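Local atomic coordinates of collectin placenta 1 (Mus musculus, PDB entry 2OX9), a protein that binds the leukocyte cell-surface glycan Lewis(x) through a calcium-dependent C-type lectin carbohydrate-recognition domain, and is probably a scavenger receptor as well. Residues E27-F32 with N124-E129; W75-G80 with G113-F118; Q92-G97 with P102-A107. All coordinates share one frame; numbering follows the deposited sequence.

In the fold
Starting from the N terminus, helix 26-35 comes early in the domain and strand 125-131 is its last strand; interaction 1 brings this first helix and last strand of the C-type lectin fold together across 91 intervening residues. The other two interactions lie within that loop. Interaction 2 spans strand 76-77 and strand 115-118, and interaction 3, between 92-97 and 102-107 in the calcium-binding long-loop region, sits within the loop that interaction 2 encloses, so the three are nested and none cross. Strands 106-109 and 115-118 are neighbours in the main sheet, which strand 125-131 also joins. Interactions 2 and 3 share one calcium ion and its galactose; Asp-117 also reaches the backbone of Asn-95.

Interaction 1 of 3, residues E27-F32 with N124-E129; sequences EDAKLF and NNFICE. With CA (calcium ion), chain L.
Phe-32 and Phe-126 make the main aromatic contact between helix 26-35 and strand 125-131. It is an offset edge-to-face pair: the CE1-CZ edge of Phe-126 points at a face of Phe-32, with ring centroids 4.9 Å apart and planes inclined at 65°. The closest pair is Phe-32 CD2 and Phe-126 CE1 at 3.3 Å, and Phe-126 CZ stands over the Phe-32 face toward its rim. Phe-126 gets there with CG between its backbone N and carbonyl carbon (chi1 56°), while Phe-32 swings CG anti to its own N (chi1 -178°).

The aliphatic part comes from Ala-29, one turn earlier on the helix. Its CB makes an off-centre CH-pi contact with the Phe-126 ring, 4.2 Å from the centroid, and lies 3.8 Å from Phe-126 CD2. Leu-40 and Trp-63 also pack on both Ala-29 and Phe-126.

Sulfur supplies the third kind of contact. Cys-128 SG sits at the edge of the Phe-32 ring, 4.1 Å from CD2, and is disulfide-bonded to Cys-33, the next residue along the helix.

Beyond the packing, Glu-129 chelates a calcium ion through both carboxylate oxygens, with Phe-42, Asn-44 and Glu-48 completing the protein ligands. The contact between the two segments rests on buried apolar and aromatic packing, with the Cys-33 to Cys-128 disulfide as a covalent tie beside it.

Interaction 2 of 3, residues W75-G80 with G113-F118; sequences WKWLDG and GQWNDF. With CA (calcium ion), chain J; GAL (beta-D-galactopyranose), chain E.
Trp-75 meets Asp-117 first, through the far corner of its six-membered ring: CH2 lies 3.7 Å from Asp-117 CB, with CZ2 close by. Indole and carboxylate planes are 73° apart, and it is the methylene that touches the ring. Trp-88 packs edge-to-face with Trp-75.

Two residues on, Trp-77 reaches Trp-115. The CZ2 and CH2 atoms of Trp-77 approach the outermost carbon of Trp-115, with CZ2 to Trp-115 CH2 at 3.9 Å. The indoles are almost perpendicular, planes at 81°, yet meet obliquely. Leu-66 and Ile-64 touch both, and Trp-115 NE1 is hydrogen-bonded to Gln-49 OE1. After Trp-77 the chain reverses in a type I turn ending at Gly-80.

On the partner strand, CG of Asp-117 between N and carbonyl carbon (chi1 54°) sets OD1 on the calcium, at 2.1 Å, that the residue's own O also binds; OD2 takes the Asn-95 N-H. Asn-116 OD1, Gln-92, Asp-94, Glu-104 and galactose O3 and O4 complete the site, and Asn-116 ND2 donates to galactose O3 at 3.1 Å.

Asp-117 thus puts the Trp-75 ring against the apolar back of a calcium ligand, while Trp-77 and Trp-115 are core packing.

Interaction 3 of 3, residues Q92-G97 with P102-A107; sequences QPDNWG and PGEDCA. With CA (calcium ion), chain J; CA (calcium ion), chain I; CA (calcium ion), chain K; GAL (beta-D-galactopyranose), chain E.
Two hydrogen bonds tie Glu-104 to the other segment, one to Asn-95 and one from Trp-96. Glu-104 N donates to Asn-95 OD1 at 3.0 Å, approaching from well above the amide plane, and that same oxygen binds a calcium ion at 2.5 Å. Glu-104 OE1 accepts the backbone N-H of Trp-96 at 3.1 Å, also from above the carboxylate plane, while it coordinates the sugar-binding calcium. A weak second acceptor for that N-H is Asp-94 OD1. A CA-H...O contact from Gly-103 to Trp-96 O adds to the backbone approach.

Asp-94 OD1 and Glu-104 OE1 lie just 2.6 Å apart because both are ligands of the sugar-binding calcium, whose positive charge would be expected to offset their repulsion. Gln-92 joins them, and Asn-116 and Asp-117 complete the protein ligands. Galactose supplies O3 and O4 to the metal, and the remaining carboxylate oxygens reach those hydroxyls: Glu-104 OE2 is 2.5 Å from galactose O3, and Asp-94 OD2 2.7 Å from O4. Trp-96 offers a ring face to the sugar, with O6 above the ring centre.

The carbonyl O of Glu-104 binds the same calcium as Asn-95 OD1, with Asp-68, Glu-72 and a water also in that site. Asp-105 OD1 bridges this ion and a third calcium, which is gripped by both Asp-105 oxygens and by Pro-102 O at 2.4 Å, with Glu-72 and two waters.

Glu-104 therefore serves two calcium sites, by side chain and by carbonyl, and the clustered acidic oxygens are gathered round calcium ions, which would be expected to offset their charge; the loop geometry around the galactose is consistent with dependence on bound calcium.

Interaction 1 of 3, residues E27-F32 with N124-E129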
# COMPACT_ATOMS: atom_id res chain seq x y z
N GLU A 27 -10.72 -1.74 -0.23
CA GLU A 27 -11.53 -1.13 -1.29
C GLU A 27 -11.96 0.29 -0.99
O GLU A 27 -12.11 1.12 -1.90
CB GLU A 27 -12.76 -1.99 -1.61
CG GLU A 27 -13.74 -2.18 -0.47
CD GLU A 27 -15.10 -2.66 -0.95
OE1 GLU A 27 -15.17 -3.72 -1.62
OE2 GLU A 27 -16.11 -1.98 -0.65
N ASP A 28 -12.17 0.59 0.29
CA ASP A 28 -12.56 1.93 0.68
C ASP A 28 -11.35 2.86 0.59
O ASP A 28 -11.48 4.04 0.25
CB ASP A 28 -13.14 1.92 2.10
CG ASP A 28 -14.57 1.37 2.16
OD1 ASP A 28 -15.08 1.15 3.28
OD2 ASP A 28 -15.18 1.15 1.09
N ALA A 29 -10.16 2.32 0.88
CA ALA A 29 -8.93 3.10 0.80
C ALA A 29 -8.66 3.45 -0.67
O ALA A 29 -8.29 4.58 -1.01
CB ALA A 29 -7.77 2.29 1.37
N LYS A 30 -8.86 2.46 -1.53
CA LYS A 30 -8.66 2.61 -2.97
C LYS A 30 -9.58 3.70 -3.49
O LYS A 30 -9.19 4.52 -4.32
CB LYS A 30 -8.98 1.28 -3.65
CG LYS A 30 -9.00 1.32 -5.16
CD LYS A 30 -9.06 -0.10 -5.73
CE LYS A 30 -9.08 -0.09 -7.25
NZ LYS A 30 -8.91 -1.47 -7.80
N LEU A 31 -10.81 3.70 -2.99
CA LEU A 31 -11.82 4.67 -3.40
C LEU A 31 -11.46 6.09 -2.95
O LEU A 31 -11.68 7.05 -3.68
CB LEU A 31 -13.17 4.30 -2.81
CG LEU A 31 -14.33 5.12 -3.33
CD1 LEU A 31 -14.80 4.49 -4.63
CD2 LEU A 31 -15.47 5.16 -2.30
N PHE A 32 -10.92 6.20 -1.74
CA PHE A 32 -10.55 7.48 -1.16
C PHE A 32 -9.49 8.18 -2.01
O PHE A 32 -9.61 9.36 -2.33
CB PHE A 32 -10.02 7.26 0.25
CG PHE A 32 -9.63 8.52 0.96
CD1 PHE A 32 -10.50 9.12 1.87
CD2 PHE A 32 -8.38 9.10 0.76
CE1 PHE A 32 -10.13 10.27 2.57
CE2 PHE A 32 -8.00 10.24 1.46
CZ PHE A 32 -8.87 10.83 2.37
N ASN A 124 -7.05 -0.59 7.98
CA ASN A 124 -5.69 -0.04 8.04
C ASN A 124 -5.64 1.42 7.58
O ASN A 124 -6.59 1.91 6.99
CB ASN A 124 -4.76 -0.82 7.09
CG ASN A 124 -4.31 -2.14 7.66
OD1 ASN A 124 -4.00 -3.07 6.92
ND2 ASN A 124 -4.24 -2.22 8.98
N ASN A 125 -4.53 2.10 7.87
CA ASN A 125 -4.36 3.46 7.38
C ASN A 125 -3.90 3.19 5.96
O ASN A 125 -3.84 2.03 5.53
CB ASN A 125 -3.25 4.20 8.15
CG ASN A 125 -3.73 4.73 9.49
OD1 ASN A 125 -4.08 3.96 10.37
ND2 ASN A 125 -3.75 6.05 9.63
N PHE A 126 -3.57 4.23 5.20
CA PHE A 126 -3.15 4.01 3.83
C PHE A 126 -2.31 5.16 3.28
O PHE A 126 -2.12 6.18 3.94
CB PHE A 126 -4.39 3.78 2.94
CG PHE A 126 -5.40 4.89 2.99
CD1 PHE A 126 -5.31 5.98 2.13
CD2 PHE A 126 -6.46 4.83 3.90
CE1 PHE A 126 -6.27 7.00 2.17
CE2 PHE A 126 -7.42 5.84 3.94
CZ PHE A 126 -7.33 6.93 3.08
N ILE A 127 -1.81 4.98 2.07
CA ILE A 127 -0.98 6.00 1.45
C ILE A 127 -1.41 6.24 0.01
O ILE A 127 -1.47 5.29 -0.78
CB ILE A 127 0.51 5.57 1.42
CG1 ILE A 127 0.98 5.18 2.82
CG2 ILE A 127 1.36 6.72 0.87
CD1 ILE A 127 2.34 4.53 2.83
N CYS A 128 -1.69 7.49 -0.34
CA CYS A 128 -2.06 7.84 -1.70
C CYS A 128 -0.87 8.47 -2.39
O CYS A 128 -0.02 9.11 -1.75
CB CYS A 128 -3.21 8.85 -1.75
SG CYS A 128 -4.79 8.38 -0.98
N GLU A 129 -0.80 8.31 -3.71
CA GLU A 129 0.29 8.87 -4.48
C GLU A 129 -0.23 9.51 -5.77
O GLU A 129 -1.16 9.01 -6.41
CB GLU A 129 1.30 7.77 -4.83
CG GLU A 129 2.39 8.21 -5.80
CD GLU A 129 3.39 7.12 -6.14
OE1 GLU A 129 3.07 5.92 -6.00
OE2 GLU A 129 4.50 7.47 -6.57
CA CA L . 5.59 5.27 -6.81
O HOH W 1 6.85 6.52 -8.17
O HOH W 2 4.35 4.89 -8.80

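Interaction 2 of 3, residues W75-G80 with G113-F118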
# COMPACT_ATOMS: atom_id res chain seq x y z
N TRP A 75 1.23 -11.08 -7.60
CA TRP A 75 1.09 -9.72 -7.10
C TRP A 75 1.34 -8.63 -8.13
O TRP A 75 2.35 -8.65 -8.82
CB TRP A 75 2.02 -9.52 -5.89
CG TRP A 75 1.60 -10.32 -4.70
CD1 TRP A 75 1.95 -11.62 -4.41
CD2 TRP A 75 0.73 -9.90 -3.64
NE1 TRP A 75 1.34 -12.02 -3.25
CE2 TRP A 75 0.59 -10.99 -2.75
CE3 TRP A 75 0.04 -8.71 -3.37
CZ2 TRP A 75 -0.21 -10.92 -1.61
CZ3 TRP A 75 -0.75 -8.64 -2.23
CH2 TRP A 75 -0.87 -9.75 -1.36
N LYS A 76 0.42 -7.69 -8.23
CA LYS A 76 0.53 -6.59 -9.19
C LYS A 76 0.02 -5.32 -8.56
O LYS A 76 -0.80 -5.35 -7.65
CB LYS A 76 -0.32 -6.86 -10.44
CG LYS A 76 -0.11 -8.20 -11.12
CD LYS A 76 -1.15 -8.37 -12.22
CE LYS A 76 -0.96 -9.68 -12.97
NZ LYS A 76 -1.95 -9.81 -14.08
N TRP A 77 0.48 -4.19 -9.07
CA TRP A 77 0.03 -2.89 -8.58
C TRP A 77 -1.33 -2.64 -9.23
O TRP A 77 -1.67 -3.26 -10.24
CB TRP A 77 1.04 -1.80 -8.97
CG TRP A 77 2.38 -2.00 -8.31
CD1 TRP A 77 3.53 -2.46 -8.91
CD2 TRP A 77 2.70 -1.79 -6.93
NE1 TRP A 77 4.54 -2.56 -7.98
CE2 TRP A 77 4.06 -2.15 -6.76
CE3 TRP A 77 1.98 -1.34 -5.82
CZ2 TRP A 77 4.70 -2.07 -5.52
CZ3 TRP A 77 2.62 -1.26 -4.59
CH2 TRP A 77 3.97 -1.62 -4.45
N LEU A 78 -2.11 -1.74 -8.65
CA LEU A 78 -3.43 -1.45 -9.17
C LEU A 78 -3.49 -1.12 -10.65
O LEU A 78 -4.51 -1.37 -11.31
CB LEU A 78 -4.04 -0.31 -8.37
CG LEU A 78 -4.30 -0.69 -6.91
CD1 LEU A 78 -5.01 0.46 -6.22
CD2 LEU A 78 -5.15 -1.94 -6.85
N ASP A 79 -2.41 -0.57 -11.19
CA ASP A 79 -2.36 -0.21 -12.60
C ASP A 79 -1.98 -1.41 -13.46
O ASP A 79 -1.62 -1.25 -14.63
CB ASP A 79 -1.37 0.92 -12.82
CG ASP A 79 0.07 0.46 -12.74
OD1 ASP A 79 0.34 -0.64 -12.21
OD2 ASP A 79 0.95 1.22 -13.21
N GLY A 80 -2.06 -2.60 -12.88
CA GLY A 80 -1.74 -3.81 -13.62
C GLY A 80 -0.28 -4.20 -13.74
O GLY A 80 0.03 -5.29 -14.21
N GLY A 113 8.59 -0.85 7.97
CA GLY A 113 8.26 -0.66 6.57
C GLY A 113 8.12 -1.94 5.74
O GLY A 113 7.77 -1.87 4.56
N GLN A 114 8.39 -3.10 6.33
CA GLN A 114 8.27 -4.34 5.56
C GLN A 114 6.83 -4.59 5.11
O GLN A 114 5.90 -4.05 5.70
CB GLN A 114 8.77 -5.54 6.36
CG GLN A 114 10.12 -5.35 7.00
CD GLN A 114 10.68 -6.65 7.55
OE1 GLN A 114 11.41 -7.36 6.85
NE2 GLN A 114 10.33 -6.98 8.79
N TRP A 115 6.66 -5.41 4.09
CA TRP A 115 5.32 -5.69 3.57
C TRP A 115 4.74 -6.98 4.12
O TRP A 115 5.45 -7.94 4.43
CB TRP A 115 5.33 -5.77 2.05
CG TRP A 115 5.93 -4.58 1.34
CD1 TRP A 115 6.39 -3.43 1.91
CD2 TRP A 115 6.15 -4.45 -0.07
NE1 TRP A 115 6.88 -2.59 0.94
CE2 TRP A 115 6.75 -3.19 -0.28
CE3 TRP A 115 5.90 -5.28 -1.17
CZ2 TRP A 115 7.10 -2.73 -1.56
CZ3 TRP A 115 6.25 -4.82 -2.44
CH2 TRP A 115 6.85 -3.56 -2.62
N ASN A 116 3.42 -6.98 4.24
CA ASN A 116 2.69 -8.13 4.72
C ASN A 116 1.37 -8.18 3.98
O ASN A 116 0.82 -7.15 3.60
CB ASN A 116 2.42 -8.02 6.21
CG ASN A 116 1.43 -9.05 6.68
OD1 ASN A 116 1.60 -10.24 6.43
ND2 ASN A 116 0.39 -8.60 7.37
N ASP A 117 0.86 -9.39 3.75
CA ASP A 117 -0.42 -9.54 3.08
C ASP A 117 -1.50 -9.65 4.15
O ASP A 117 -1.33 -10.37 5.14
CB ASP A 117 -0.40 -10.77 2.16
CG ASP A 117 0.01 -12.06 2.87
OD1 ASP A 117 0.76 -11.99 3.87
OD2 ASP A 117 -0.40 -13.15 2.42
N PHE A 118 -2.58 -8.89 3.98
CA PHE A 118 -3.70 -8.90 4.93
C PHE A 118 -4.97 -9.31 4.20
O PHE A 118 -5.03 -9.29 2.97
CB PHE A 118 -3.99 -7.50 5.50
CG PHE A 118 -2.84 -6.83 6.18
CD1 PHE A 118 -1.87 -6.17 5.45
CD2 PHE A 118 -2.78 -6.78 7.57
CE1 PHE A 118 -0.85 -5.46 6.09
CE2 PHE A 118 -1.77 -6.08 8.22
CZ PHE A 118 -0.81 -5.41 7.48
CA CA J . 0.24 -12.16 5.89
C1 GAL E . -0.22 -11.53 11.29
C2 GAL E . -0.36 -10.90 9.91
C3 GAL E . -1.09 -11.85 8.96
C4 GAL E . -0.42 -13.23 8.96
C5 GAL E . -0.26 -13.75 10.40
C6 GAL E . 0.51 -15.06 10.46
O2 GAL E . -1.10 -9.69 10.02
O3 GAL E . -1.05 -11.31 7.65
O4 GAL E . 0.84 -13.15 8.33
O5 GAL E . 0.46 -12.79 11.20
O6 GAL E . 0.37 -15.68 11.73

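Interaction 3 of 3, residues Q92-G97 with P102-A107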
# COMPACT_ATOMS: atom_id res chain seq x y z
N GLN A 92 6.52 -13.86 4.54
CA GLN A 92 5.36 -13.28 3.89
C GLN A 92 5.62 -13.20 2.39
O GLN A 92 6.77 -13.12 1.96
CB GLN A 92 5.10 -11.87 4.43
CG GLN A 92 4.77 -11.84 5.89
CD GLN A 92 3.70 -12.85 6.25
OE1 GLN A 92 2.59 -12.80 5.72
NE2 GLN A 92 4.03 -13.78 7.14
N PRO A 93 4.55 -13.24 1.56
CA PRO A 93 3.13 -13.35 1.90
C PRO A 93 2.77 -14.78 2.28
O PRO A 93 3.26 -15.73 1.67
CB PRO A 93 2.43 -12.88 0.63
CG PRO A 93 3.38 -13.30 -0.45
CD PRO A 93 4.72 -12.94 0.12
N ASP A 94 1.92 -14.95 3.29
CA ASP A 94 1.56 -16.29 3.73
C ASP A 94 0.12 -16.71 3.43
O ASP A 94 -0.25 -17.85 3.68
CB ASP A 94 1.85 -16.45 5.22
CG ASP A 94 1.05 -15.49 6.08
OD1 ASP A 94 0.35 -14.62 5.52
OD2 ASP A 94 1.11 -15.61 7.33
N ASN A 95 -0.67 -15.78 2.90
CA ASN A 95 -2.07 -16.05 2.56
C ASN A 95 -2.80 -16.74 3.71
O ASN A 95 -3.56 -17.69 3.51
CB ASN A 95 -2.13 -16.92 1.30
CG ASN A 95 -3.40 -16.71 0.48
OD1 ASN A 95 -3.80 -15.57 0.22
ND2 ASN A 95 -4.03 -17.80 0.07
N TRP A 96 -2.58 -16.25 4.92
CA TRP A 96 -3.17 -16.81 6.13
C TRP A 96 -4.68 -16.97 6.01
O TRP A 96 -5.38 -16.07 5.54
CB TRP A 96 -2.83 -15.90 7.31
CG TRP A 96 -2.89 -16.57 8.65
CD1 TRP A 96 -3.76 -16.31 9.66
CD2 TRP A 96 -2.00 -17.58 9.13
NE1 TRP A 96 -3.47 -17.09 10.75
CE2 TRP A 96 -2.39 -17.88 10.46
CE3 TRP A 96 -0.90 -18.27 8.58
CZ2 TRP A 96 -1.73 -18.83 11.24
CZ3 TRP A 96 -0.24 -19.22 9.36
CH2 TRP A 96 -0.66 -19.49 10.68
N GLY A 97 -5.18 -18.13 6.43
CA GLY A 97 -6.61 -18.39 6.39
C GLY A 97 -7.21 -18.83 5.06
O GLY A 97 -8.43 -18.85 4.91
N PRO A 102 -10.73 -16.62 0.96
CA PRO A 102 -9.80 -16.18 -0.09
C PRO A 102 -8.38 -15.89 0.40
O PRO A 102 -7.49 -15.59 -0.40
CB PRO A 102 -10.48 -14.93 -0.64
CG PRO A 102 -11.12 -14.35 0.57
CD PRO A 102 -11.72 -15.56 1.25
N GLY A 103 -8.19 -15.97 1.72
CA GLY A 103 -6.88 -15.72 2.29
C GLY A 103 -6.56 -14.24 2.45
O GLY A 103 -7.41 -13.46 2.87
N GLU A 104 -5.33 -13.88 2.11
CA GLU A 104 -4.87 -12.49 2.21
C GLU A 104 -4.42 -12.07 0.82
O GLU A 104 -3.44 -12.58 0.29
CB GLU A 104 -3.70 -12.39 3.21
CG GLU A 104 -4.08 -12.90 4.61
CD GLU A 104 -2.99 -12.67 5.64
OE1 GLU A 104 -1.89 -13.24 5.51
OE2 GLU A 104 -3.24 -11.90 6.60
N ASP A 105 -5.13 -11.11 0.24
CA ASP A 105 -4.82 -10.67 -1.11
C ASP A 105 -4.55 -9.18 -1.25
O ASP A 105 -4.52 -8.65 -2.37
CB ASP A 105 -5.98 -11.06 -2.04
CG ASP A 105 -6.29 -12.55 -2.00
OD1 ASP A 105 -5.51 -13.32 -1.39
OD2 ASP A 105 -7.32 -12.95 -2.59
N CYS A 106 -4.33 -8.51 -0.13
CA CYS A 106 -4.08 -7.07 -0.12
C CYS A 106 -2.79 -6.80 0.66
O CYS A 106 -2.59 -7.36 1.72
CB CYS A 106 -5.29 -6.36 0.50
SG CYS A 106 -6.72 -6.31 -0.65
N ALA A 107 -1.93 -5.94 0.13
CA ALA A 107 -0.66 -5.65 0.78
C ALA A 107 -0.63 -4.35 1.57
O ALA A 107 -1.32 -3.39 1.23
CB ALA A 107 0.47 -5.63 -0.26
CA CA J . 0.24 -12.16 5.89
CA CA I . -3.18 -13.96 -1.53
CA CA K . -6.63 -15.17 -2.57
C1 GAL E . -0.22 -11.53 11.29
C2 GAL E . -0.36 -10.90 9.91
C3 GAL E . -1.09 -11.85 8.96
C4 GAL E . -0.42 -13.23 8.96
C5 GAL E . -0.26 -13.75 10.40
C6 GAL E . 0.51 -15.06 10.46
O2 GAL E . -1.10 -9.69 10.02
O3 GAL E . -1.05 -11.31 7.65
O4 GAL E . 0.84 -13.15 8.33
O5 GAL E . 0.46 -12.79 11.20
O6 GAL E . 0.37 -15.68 11.73
O HOH W 3 -1.10 -14.28 0.05
O HOH W 4 -6.61 -17.67 -2.33
O HOH W 5 -6.28 -14.85 -4.63